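Local coordinates for membrane-fusion protein (Streptococcus pneumoniae, PDB 5XU0) that probably serves as the membrane-fusion component of a MacAB-like efflux pump, helping to form the channel through which substrates leave the cell, at residues B[177-188]-B[236-245]; B[195-203]-B[252-263]. The protein carries 2 engineered substitutions. All blocks are in the same frame, centred on the assembly; numbering follows the deposited sequence.

Interaction 1 of 2, residues B[177-188]-B[236-245]; sequences LQVKGELSEYNL and GSKYPYTIDV
Leu188 lays its CD1 methyl over the centre of the Tyr239 ring, 3.4 Å from the ring centroid and 9° off the normal, a CH-pi contact. Tyr239 OH hydrogen-bonds Gln254 O of the second subunit. The two segments pair as antiparallel strands 178-183 and 239-245, with backbone bonds in both directions at Val179-Ile243, Gly181-Tyr241 and Leu183-Tyr239; Leu183 N to Tyr239 O is weak. Tyr241 has its CG between the backbone N and the carbonyl carbon (chi1 81°), which swings the ring back across the strand pair, with Gly181 N 3.2 Å above its plane toward the rim. The Leu183 side chain crosses that of Tyr241 at about a right angle, CD2 lying 3.4 Å from Tyr241 CD1, while Tyr241 OH bonds Ser6 O on strand 3-10. On the other face of the sheet Lys180 and Thr242 run side by side, Lys180 CD 3.7 Å from Thr242 CG2. Beyond the strands, Ser184 and Asn187 form a capping box: Asn187 N reaches Ser184 OG at 2.8 Å and Ser184 N donates to Asn187 OD1. Glu185, just after Ser184, extends so that OE2 accepts from Ser237 N at 2.9 Å through its anti lone pair, and also bonds Ser257 OG of the second subunit. A single carboxylate oxygen thus takes two donors, one from its own chain and one from the second subunit, and the pairing and the interface share it.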
loop_
_atom_site.group_PDB
_atom_site.type_symbol
_atom_site.label_atom_id
_atom_site.label_comp_id
_atom_site.label_asym_id
_atom_site.label_seq_id
_atom_site.Cartn_x
_atom_site.Cartn_y
_atom_site.Cartn_z
ATOM N N LEU B 177 16.297 27.890 21.757
ATOM C CA LEU B 177 14.865 28.048 21.560
ATOM C C LEU B 177 14.580 29.208 20.612
ATOM O O LEU B 177 15.392 30.118 20.434
ATOM C CB LEU B 177 14.158 28.268 22.897
ATOM C CG LEU B 177 13.397 27.057 23.435
ATOM C CD1 LEU B 177 14.325 25.869 23.557
ATOM C CD2 LEU B 177 12.757 27.371 24.778
ATOM N N GLN B 178 13.405 29.156 19.984
ATOM C CA GLN B 178 12.956 30.198 19.071
ATOM C C GLN B 178 11.480 30.468 19.336
ATOM O O GLN B 178 10.843 29.800 20.156
ATOM C CB GLN B 178 13.198 29.798 17.606
ATOM C CG GLN B 178 14.596 29.257 17.320
ATOM C CD GLN B 178 14.873 29.074 15.838
ATOM O OE1 GLN B 178 15.796 29.677 15.289
ATOM N NE2 GLN B 178 14.083 28.227 15.188
ATOM N N VAL B 179 10.932 31.467 18.649
ATOM C CA VAL B 179 9.487 31.676 18.622
ATOM C C VAL B 179 9.076 31.930 17.180
ATOM O O VAL B 179 9.809 32.574 16.419
ATOM C CB VAL B 179 9.030 32.837 19.538
ATOM C CG1 VAL B 179 8.908 32.391 20.968
ATOM C CG2 VAL B 179 9.997 33.959 19.491
ATOM N N LYS B 180 7.908 31.412 16.799
ATOM C CA LYS B 180 7.441 31.583 15.430
ATOM C C LYS B 180 5.978 31.992 15.388
ATOM O O LYS B 180 5.229 31.846 16.359
ATOM C CB LYS B 180 7.632 30.321 14.578
ATOM C CG LYS B 180 8.722 29.358 15.016
ATOM C CD LYS B 180 8.764 28.198 14.038
ATOM C CE LYS B 180 10.071 27.435 14.130
ATOM N NZ LYS B 180 10.120 26.303 13.172
ATOM N N GLY B 181 5.589 32.496 14.224
ATOM C CA GLY B 181 4.193 32.755 13.945
ATOM C C GLY B 181 4.029 33.171 12.499
ATOM O O GLY B 181 4.829 32.796 11.641
ATOM N N GLU B 182 2.996 33.968 12.230
ATOM C CA GLU B 182 2.757 34.481 10.886
ATOM C C GLU B 182 2.549 35.991 10.922
ATOM O O GLU B 182 2.322 36.593 11.974
ATOM C CB GLU B 182 1.548 33.806 10.225
ATOM C CG GLU B 182 1.733 32.336 9.916
ATOM C CD GLU B 182 0.476 31.722 9.333
ATOM O OE1 GLU B 182 -0.575 32.397 9.353
ATOM O OE2 GLU B 182 0.536 30.569 8.853
ATOM N N LEU B 183 2.611 36.585 9.730
ATOM C CA LEU B 183 2.566 38.022 9.497
ATOM C C LEU B 183 1.545 38.356 8.421
ATOM O O LEU B 183 1.405 37.623 7.433
ATOM C CB LEU B 183 3.943 38.562 9.064
ATOM C CG LEU B 183 5.164 38.234 9.912
ATOM C CD1 LEU B 183 6.378 38.990 9.376
ATOM C CD2 LEU B 183 4.889 38.610 11.365
ATOM N N SER B 184 0.843 39.472 8.621
ATOM C CA SER B 184 -0.055 39.994 7.607
ATOM C C SER B 184 0.725 40.430 6.370
ATOM O O SER B 184 1.953 40.567 6.389
ATOM C CB SER B 184 -0.843 41.184 8.152
ATOM O OG SER B 184 -0.000 42.314 8.333
ATOM N N GLU B 185 -0.010 40.656 5.280
ATOM C CA GLU B 185 0.585 41.319 4.125
ATOM C C GLU B 185 1.112 42.696 4.511
ATOM O O GLU B 185 2.129 43.154 3.975
ATOM C CB GLU B 185 -0.440 41.425 2.993
ATOM C CG GLU B 185 -1.127 40.112 2.652
ATOM C CD GLU B 185 -2.069 40.225 1.467
ATOM O OE1 GLU B 185 -1.957 41.209 0.704
ATOM O OE2 GLU B 185 -2.923 39.326 1.296
ATOM N N TYR B 186 0.440 43.360 5.456
ATOM C CA TYR B 186 0.899 44.658 5.937
ATOM C C TYR B 186 2.252 44.543 6.628
ATOM O O TYR B 186 3.170 45.323 6.354
ATOM C CB TYR B 186 -0.134 45.259 6.892
ATOM C CG TYR B 186 -1.431 45.688 6.243
ATOM C CD1 TYR B 186 -1.441 46.627 5.221
ATOM C CD2 TYR B 186 -2.647 45.163 6.663
ATOM C CE1 TYR B 186 -2.623 47.026 4.627
ATOM C CE2 TYR B 186 -3.835 45.556 6.076
ATOM C CZ TYR B 186 -3.817 46.488 5.059
ATOM O OH TYR B 186 -4.997 46.881 4.472
ATOM N N ASN B 187 2.389 43.568 7.535
ATOM C CA ASN B 187 3.619 43.432 8.312
ATOM C C ASN B 187 4.837 43.221 7.422
ATOM O O ASN B 187 5.957 43.572 7.813
ATOM C CB ASN B 187 3.493 42.275 9.303
ATOM C CG ASN B 187 2.442 42.521 10.366
ATOM O OD1 ASN B 187 1.727 41.601 10.768
ATOM N ND2 ASN B 187 2.347 43.761 10.834
ATOM N N LEU B 188 4.643 42.649 6.229
ATOM C CA LEU B 188 5.763 42.365 5.337
ATOM C C LEU B 188 6.501 43.632 4.923
ATOM O O LEU B 188 7.725 43.607 4.748
ATOM C CB LEU B 188 5.267 41.623 4.096
ATOM C CG LEU B 188 5.612 40.140 3.970
ATOM C CD1 LEU B 188 5.106 39.596 2.646
ATOM C CD2 LEU B 188 7.107 39.925 4.101
ATOM N N GLY B 236 -6.678 38.435 3.658
ATOM C CA GLY B 236 -5.240 38.605 3.696
ATOM C C GLY B 236 -4.508 37.285 3.838
ATOM O O GLY B 236 -4.922 36.424 4.619
ATOM N N SER B 237 -3.430 37.102 3.081
ATOM C CA SER B 237 -2.598 35.919 3.230
ATOM C C SER B 237 -1.531 36.164 4.294
ATOM O O SER B 237 -1.177 37.304 4.602
ATOM C CB SER B 237 -1.954 35.527 1.897
ATOM O OG SER B 237 -1.137 36.566 1.389
ATOM N N LYS B 238 -1.021 35.071 4.858
ATOM C CA LYS B 238 -0.176 35.120 6.044
ATOM C C LYS B 238 1.165 34.457 5.762
ATOM O O LYS B 238 1.214 33.361 5.194
ATOM C CB LYS B 238 -0.879 34.443 7.224
ATOM C CG LYS B 238 -2.175 35.141 7.636
ATOM C CD LYS B 238 -1.919 36.203 8.701
ATOM C CE LYS B 238 -2.793 37.439 8.505
ATOM N NZ LYS B 238 -4.067 37.141 7.798
ATOM N N TYR B 239 2.250 35.122 6.172
ATOM C CA TYR B 239 3.609 34.684 5.879
ATOM C C TYR B 239 4.331 34.296 7.158
ATOM O O TYR B 239 4.386 35.104 8.090
ATOM C CB TYR B 239 4.387 35.799 5.172
ATOM C CG TYR B 239 3.684 36.363 3.963
ATOM C CD1 TYR B 239 3.973 35.894 2.691
ATOM C CD2 TYR B 239 2.732 37.366 4.092
ATOM C CE1 TYR B 239 3.334 36.404 1.583
ATOM C CE2 TYR B 239 2.085 37.881 2.988
ATOM C CZ TYR B 239 2.391 37.398 1.736
ATOM O OH TYR B 239 1.753 37.910 0.630
ATOM N N PRO B 240 4.918 33.106 7.245
ATOM C CA PRO B 240 5.550 32.692 8.504
ATOM C C PRO B 240 6.843 33.445 8.787
ATOM O O PRO B 240 7.626 33.747 7.883
ATOM C CB PRO B 240 5.816 31.197 8.286
ATOM C CG PRO B 240 5.951 31.054 6.814
ATOM C CD PRO B 240 5.032 32.074 6.198
ATOM N N TYR B 241 7.054 33.754 10.068
ATOM C CA TYR B 241 8.276 34.371 10.569
ATOM C C TYR B 241 8.782 33.564 11.756
ATOM O O TYR B 241 7.998 32.943 12.491
ATOM C CB TYR B 241 8.055 35.819 11.030
ATOM C CG TYR B 241 7.478 35.871 12.425
ATOM C CD1 TYR B 241 6.123 35.711 12.622
ATOM C CD2 TYR B 241 8.283 36.055 13.544
ATOM C CE1 TYR B 241 5.572 35.736 13.877
ATOM C CE2 TYR B 241 7.735 36.074 14.817
ATOM C CZ TYR B 241 6.374 35.912 14.975
ATOM O OH TYR B 241 5.804 35.936 16.226
ATOM N N THR B 242 10.101 33.593 11.952
ATOM C CA THR B 242 10.717 32.963 13.113
ATOM C C THR B 242 11.813 33.884 13.634
ATOM O O THR B 242 12.610 34.417 12.847
ATOM C CB THR B 242 11.354 31.585 12.791
ATOM O OG1 THR B 242 12.555 31.799 12.050
ATOM C CG2 THR B 242 10.469 30.726 11.920
ATOM N N ILE B 243 11.854 34.066 14.957
ATOM C CA ILE B 243 12.926 34.821 15.592
ATOM C C ILE B 243 13.636 33.924 16.601
ATOM O O ILE B 243 13.029 33.051 17.241
ATOM C CB ILE B 243 12.434 36.124 16.276
ATOM C CG1 ILE B 243 11.935 35.847 17.693
ATOM C CG2 ILE B 243 11.356 36.811 15.459
ATOM C CD1 ILE B 243 11.301 37.035 18.372
ATOM N N ASP B 244 14.947 34.150 16.725
ATOM C CA ASP B 244 15.810 33.434 17.656
ATOM C C ASP B 244 15.918 34.238 18.945
ATOM O O ASP B 244 16.282 35.420 18.915
ATOM C CB ASP B 244 17.202 33.217 17.059
ATOM C CG ASP B 244 17.158 32.626 15.664
ATOM O OD1 ASP B 244 17.976 31.728 15.363
ATOM O OD2 ASP B 244 16.298 33.054 14.872
ATOM N N VAL B 245 15.609 33.598 20.076
ATOM C CA VAL B 245 15.695 34.286 21.357
ATOM C C VAL B 245 17.156 34.522 21.710
ATOM O O VAL B 245 18.038 33.715 21.383
ATOM C CB VAL B 245 14.971 33.496 22.462
ATOM C CG1 VAL B 245 13.633 32.999 21.961
ATOM C CG2 VAL B 245 15.823 32.338 22.957
#

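Interaction 2 of 2, residues B[195-203]-B[252-263]; sequences QEVSFTSKV and LKQGFSVNMEVK. Engineered in segment 252-263: Met260 (natural residue Ile).
The six-stranded antiparallel beta-barrel of this membrane-fusion protein includes the pairing of strands 196-201 and 257-262, whose axes run 155° apart, close to antiparallel. Hydrogen-bonded pairs at Ser198-Glu261 and Thr200-Asn259 set the register, with Glu261 N to Ser198 O at 2.8 Å, and Lys263 N to Glu196 O extends the ladder. Val197, Phe199, Met260 and Val262 share one face of the sheet. Val197 and Met260 touch Ile243, Phe199 touches Val245, and Met260 also touches Tyr241, all on strand 239-246, which neighbours neither strand in the sheet; that face therefore lies in the barrel interior. With chi1 at 63°, Phe199 tucks its ring over its own backbone, and CD2 comes to 3.4 Å from Val258 CG1; the ring also meets Trp209 with the planes about 15° apart. Met260, an engineered selenomethionine where the natural sequence has Ile, sets its selenium 5.0 Å from the centroid of the Phe199 ring, an oblique Met-aromatic contact. Val197 CG2 and Val262 CG2 meet at 3.6 Å, the two side chains crossing obliquely. Ahead of the second strand, a type II beta turn spans Lys253 to Phe256. The carbonyl of Gly255 in this turn accepts from Ser237 OG of the third subunit. In the loop past the first strand, Val203 CG1 sits 4.2 Å above the plane of the Phe256 ring, over its centre, on the face opposite Lys253 C.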
loop_
_atom_site.group_PDB
_atom_site.type_symbol
_atom_site.label_atom_id
_atom_site.label_comp_id
_atom_site.label_asym_id
_atom_site.label_seq_id
_atom_site.Cartn_x
_atom_site.Cartn_y
_atom_site.Cartn_z
ATOM N N GLN B 195 15.957 43.000 12.743
ATOM C CA GLN B 195 15.448 43.940 13.733
ATOM C C GLN B 195 15.311 43.282 15.100
ATOM O O GLN B 195 14.880 42.131 15.215
ATOM C CB GLN B 195 14.098 44.499 13.285
ATOM C CG GLN B 195 14.099 45.050 11.868
ATOM C CD GLN B 195 12.810 45.764 11.516
ATOM O OE1 GLN B 195 12.450 45.873 10.343
ATOM N NE2 GLN B 195 12.109 46.259 12.530
ATOM N N GLU B 196 15.675 44.025 16.143
ATOM C CA GLU B 196 15.606 43.493 17.494
ATOM C C GLU B 196 14.158 43.439 17.973
ATOM O O GLU B 196 13.285 44.162 17.485
ATOM C CB GLU B 196 16.450 44.330 18.454
ATOM C CG GLU B 196 16.996 43.531 19.630
ATOM C CD GLU B 196 17.262 44.384 20.855
ATOM O OE1 GLU B 196 17.075 43.875 21.982
ATOM O OE2 GLU B 196 17.663 45.557 20.698
ATOM N N VAL B 197 13.912 42.563 18.944
ATOM C CA VAL B 197 12.562 42.245 19.393
ATOM C C VAL B 197 12.576 42.034 20.901
ATOM O O VAL B 197 13.497 41.416 21.443
ATOM C CB VAL B 197 12.014 40.991 18.675
ATOM C CG1 VAL B 197 10.848 40.385 19.446
ATOM C CG2 VAL B 197 11.607 41.316 17.243
ATOM N N SER B 198 11.555 42.554 21.576
ATOM C CA SER B 198 11.278 42.243 22.969
ATOM C C SER B 198 9.964 41.477 23.058
ATOM O O SER B 198 9.066 41.670 22.234
ATOM C CB SER B 198 11.199 43.518 23.812
ATOM O OG SER B 198 10.585 43.258 25.062
ATOM N N PHE B 199 9.851 40.598 24.054
ATOM C CA PHE B 199 8.604 39.859 24.220
ATOM C C PHE B 199 8.463 39.373 25.656
ATOM O O PHE B 199 9.446 39.249 26.393
ATOM C CB PHE B 199 8.495 38.691 23.226
ATOM C CG PHE B 199 9.544 37.621 23.397
ATOM C CD1 PHE B 199 10.733 37.673 22.686
ATOM C CD2 PHE B 199 9.324 36.543 24.240
ATOM C CE1 PHE B 199 11.689 36.683 22.830
ATOM C CE2 PHE B 199 10.276 35.551 24.389
ATOM C CZ PHE B 199 11.460 35.619 23.681
ATOM N N THR B 200 7.214 39.097 26.035
ATOM C CA THR B 200 6.839 38.732 27.395
ATOM C C THR B 200 5.808 37.613 27.347
ATOM O O THR B 200 5.258 37.292 26.289
ATOM C CB THR B 200 6.272 39.933 28.162
ATOM O OG1 THR B 200 5.612 39.475 29.350
ATOM C CG2 THR B 200 5.271 40.692 27.292
ATOM N N SER B 201 5.532 37.024 28.511
ATOM C CA SER B 201 4.602 35.906 28.608
ATOM C C SER B 201 3.650 36.113 29.777
ATOM O O SER B 201 4.086 36.375 30.905
ATOM C CB SER B 201 5.340 34.576 28.770
ATOM O OG SER B 201 4.416 33.530 29.023
ATOM N N LYS B 202 2.353 35.936 29.512
ATOM C CA LYS B 202 1.292 36.263 30.459
ATOM C C LYS B 202 1.310 35.389 31.708
ATOM O O LYS B 202 0.475 35.565 32.597
ATOM C CB LYS B 202 -0.069 36.158 29.760
ATOM C CG LYS B 202 -0.672 37.508 29.408
ATOM C CD LYS B 202 -1.987 37.342 28.659
ATOM C CE LYS B 202 -3.091 36.823 29.570
ATOM N NZ LYS B 202 -4.057 37.896 29.934
ATOM N N VAL B 203 2.252 34.450 31.788
ATOM C CA VAL B 203 2.436 33.650 32.986
ATOM C C VAL B 203 3.578 34.169 33.858
ATOM O O VAL B 203 3.483 34.098 35.088
ATOM C CB VAL B 203 2.652 32.159 32.636
ATOM C CG1 VAL B 203 3.745 32.011 31.600
ATOM C CG2 VAL B 203 2.965 31.346 33.876
ATOM N N LEU B 252 11.602 29.736 30.714
ATOM C CA LEU B 252 10.813 29.878 29.496
ATOM C C LEU B 252 10.806 28.538 28.773
ATOM O O LEU B 252 11.847 28.085 28.284
ATOM C CB LEU B 252 11.402 30.970 28.609
ATOM C CG LEU B 252 10.727 31.257 27.267
ATOM C CD1 LEU B 252 9.436 32.052 27.452
ATOM C CD2 LEU B 252 11.694 31.976 26.329
ATOM N N LYS B 253 9.637 27.907 28.697
ATOM C CA LYS B 253 9.504 26.571 28.136
ATOM C C LYS B 253 8.637 26.596 26.882
ATOM O O LYS B 253 7.755 27.447 26.737
ATOM C CB LYS B 253 8.931 25.603 29.177
ATOM C CG LYS B 253 9.477 25.846 30.574
ATOM C CD LYS B 253 10.345 24.680 31.032
ATOM C CE LYS B 253 10.342 24.526 32.548
ATOM N NZ LYS B 253 10.860 23.197 32.985
ATOM N N GLN B 254 8.910 25.649 25.980
ATOM C CA GLN B 254 8.295 25.643 24.657
ATOM C C GLN B 254 6.773 25.610 24.754
ATOM O O GLN B 254 6.197 25.148 25.742
ATOM C CB GLN B 254 8.782 24.438 23.858
ATOM C CG GLN B 254 10.183 23.976 24.205
ATOM C CD GLN B 254 10.671 22.863 23.301
ATOM O OE1 GLN B 254 10.106 22.622 22.233
ATOM N NE2 GLN B 254 11.724 22.173 23.727
ATOM N N GLY B 255 6.121 26.102 23.700
ATOM C CA GLY B 255 4.676 26.171 23.647
ATOM C C GLY B 255 4.068 27.396 24.294
ATOM O O GLY B 255 2.866 27.634 24.118
ATOM N N PHE B 256 4.855 28.180 25.026
ATOM C CA PHE B 256 4.327 29.357 25.706
ATOM C C PHE B 256 3.800 30.376 24.703
ATOM O O PHE B 256 4.467 30.696 23.714
ATOM C CB PHE B 256 5.413 29.996 26.573
ATOM C CG PHE B 256 5.513 29.416 27.954
ATOM C CD1 PHE B 256 4.517 28.594 28.451
ATOM C CD2 PHE B 256 6.601 29.707 28.762
ATOM C CE1 PHE B 256 4.607 28.063 29.726
ATOM C CE2 PHE B 256 6.698 29.181 30.037
ATOM C CZ PHE B 256 5.700 28.358 30.519
ATOM N N SER B 257 2.596 30.883 24.956
ATOM C CA SER B 257 2.096 32.004 24.176
ATOM C C SER B 257 2.841 33.272 24.576
ATOM O O SER B 257 3.171 33.475 25.748
ATOM C CB SER B 257 0.594 32.176 24.376
ATOM O OG SER B 257 -0.005 32.695 23.201
ATOM N N VAL B 258 3.106 34.128 23.595
ATOM C CA VAL B 258 4.078 35.204 23.750
ATOM C C VAL B 258 3.589 36.426 22.982
ATOM O O VAL B 258 3.025 36.304 21.890
ATOM C CB VAL B 258 5.474 34.735 23.276
ATOM C CG1 VAL B 258 6.307 35.893 22.770
ATOM C CG2 VAL B 258 6.196 34.007 24.404
ATOM N N ASN B 259 3.795 37.607 23.565
ATOM C CA ASN B 259 3.425 38.876 22.953
ATOM C C ASN B 259 4.681 39.703 22.735
ATOM O O ASN B 259 5.507 39.831 23.645
ATOM C CB ASN B 259 2.425 39.628 23.826
ATOM C CG ASN B 259 1.236 38.773 24.202
ATOM O OD1 ASN B 259 0.331 38.558 23.393
ATOM N ND2 ASN B 259 1.237 38.263 25.430
HETATM N N MSE B 260 4.825 40.260 21.535
HETATM C CA MSE B 260 6.105 40.824 21.117
HETATM C C MSE B 260 6.024 42.230 20.539
HETATM O O MSE B 260 5.020 42.609 19.944
HETATM C CB MSE B 260 6.755 39.905 20.085
HETATM C CG MSE B 260 6.305 38.461 20.168
HETATM SE SE MSE B 260 7.661 37.279 19.470
HETATM C CE MSE B 260 7.809 38.071 17.696
ATOM N N GLU B 261 7.106 42.987 20.704
ATOM C CA GLU B 261 7.252 44.317 20.127
ATOM C C GLU B 261 8.533 44.346 19.308
ATOM O O GLU B 261 9.616 44.080 19.840
ATOM C CB GLU B 261 7.287 45.387 21.221
ATOM C CG GLU B 261 7.104 46.802 20.709
ATOM C CD GLU B 261 7.107 47.821 21.828
ATOM O OE1 GLU B 261 6.907 47.422 22.995
ATOM O OE2 GLU B 261 7.309 49.019 21.539
ATOM N N VAL B 262 8.415 44.655 18.019
ATOM C CA VAL B 262 9.571 44.756 17.134
ATOM C C VAL B 262 10.002 46.211 17.072
ATOM O O VAL B 262 9.237 47.078 16.631
ATOM C CB VAL B 262 9.272 44.222 15.727
ATOM C CG1 VAL B 262 10.548 44.263 14.899
ATOM C CG2 VAL B 262 8.708 42.820 15.805
ATOM N N LYS B 263 11.232 46.474 17.492
ATOM C CA LYS B 263 11.736 47.838 17.557
ATOM C C LYS B 263 11.952 48.405 16.158
ATOM O O LYS B 263 12.576 47.763 15.307
ATOM C CB LYS B 263 13.044 47.873 18.344
ATOM C CG LYS B 263 13.590 49.264 18.574
ATOM C CD LYS B 263 12.550 50.184 19.198
ATOM C CE LYS B 263 13.205 51.473 19.662
ATOM N NZ LYS B 263 12.228 52.576 19.850
#

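How the interactions relate
From the N terminus the chain meets the segments in the order 177-188, 195-203, 236-245 and 252-263, so the two contacts cross: each closes a loop of just under fifty residues that contains one segment of the other. Interaction 1 joins strands 178-183 and 239-246; interaction 2 joins 196-201 and 257-262. In the sheet, strand 207-216 lies between 239-246 and 196-201, yet the barrel's closure brings the contacts together across its interior, their centres 13 Å apart. There Ile243 CD1 lies 3.5 Å from Val197 CG1. Between subunits, surfaces of the two contacts also meet, residues of 236-245 in one copy bonding the turn of 252-263 in the next.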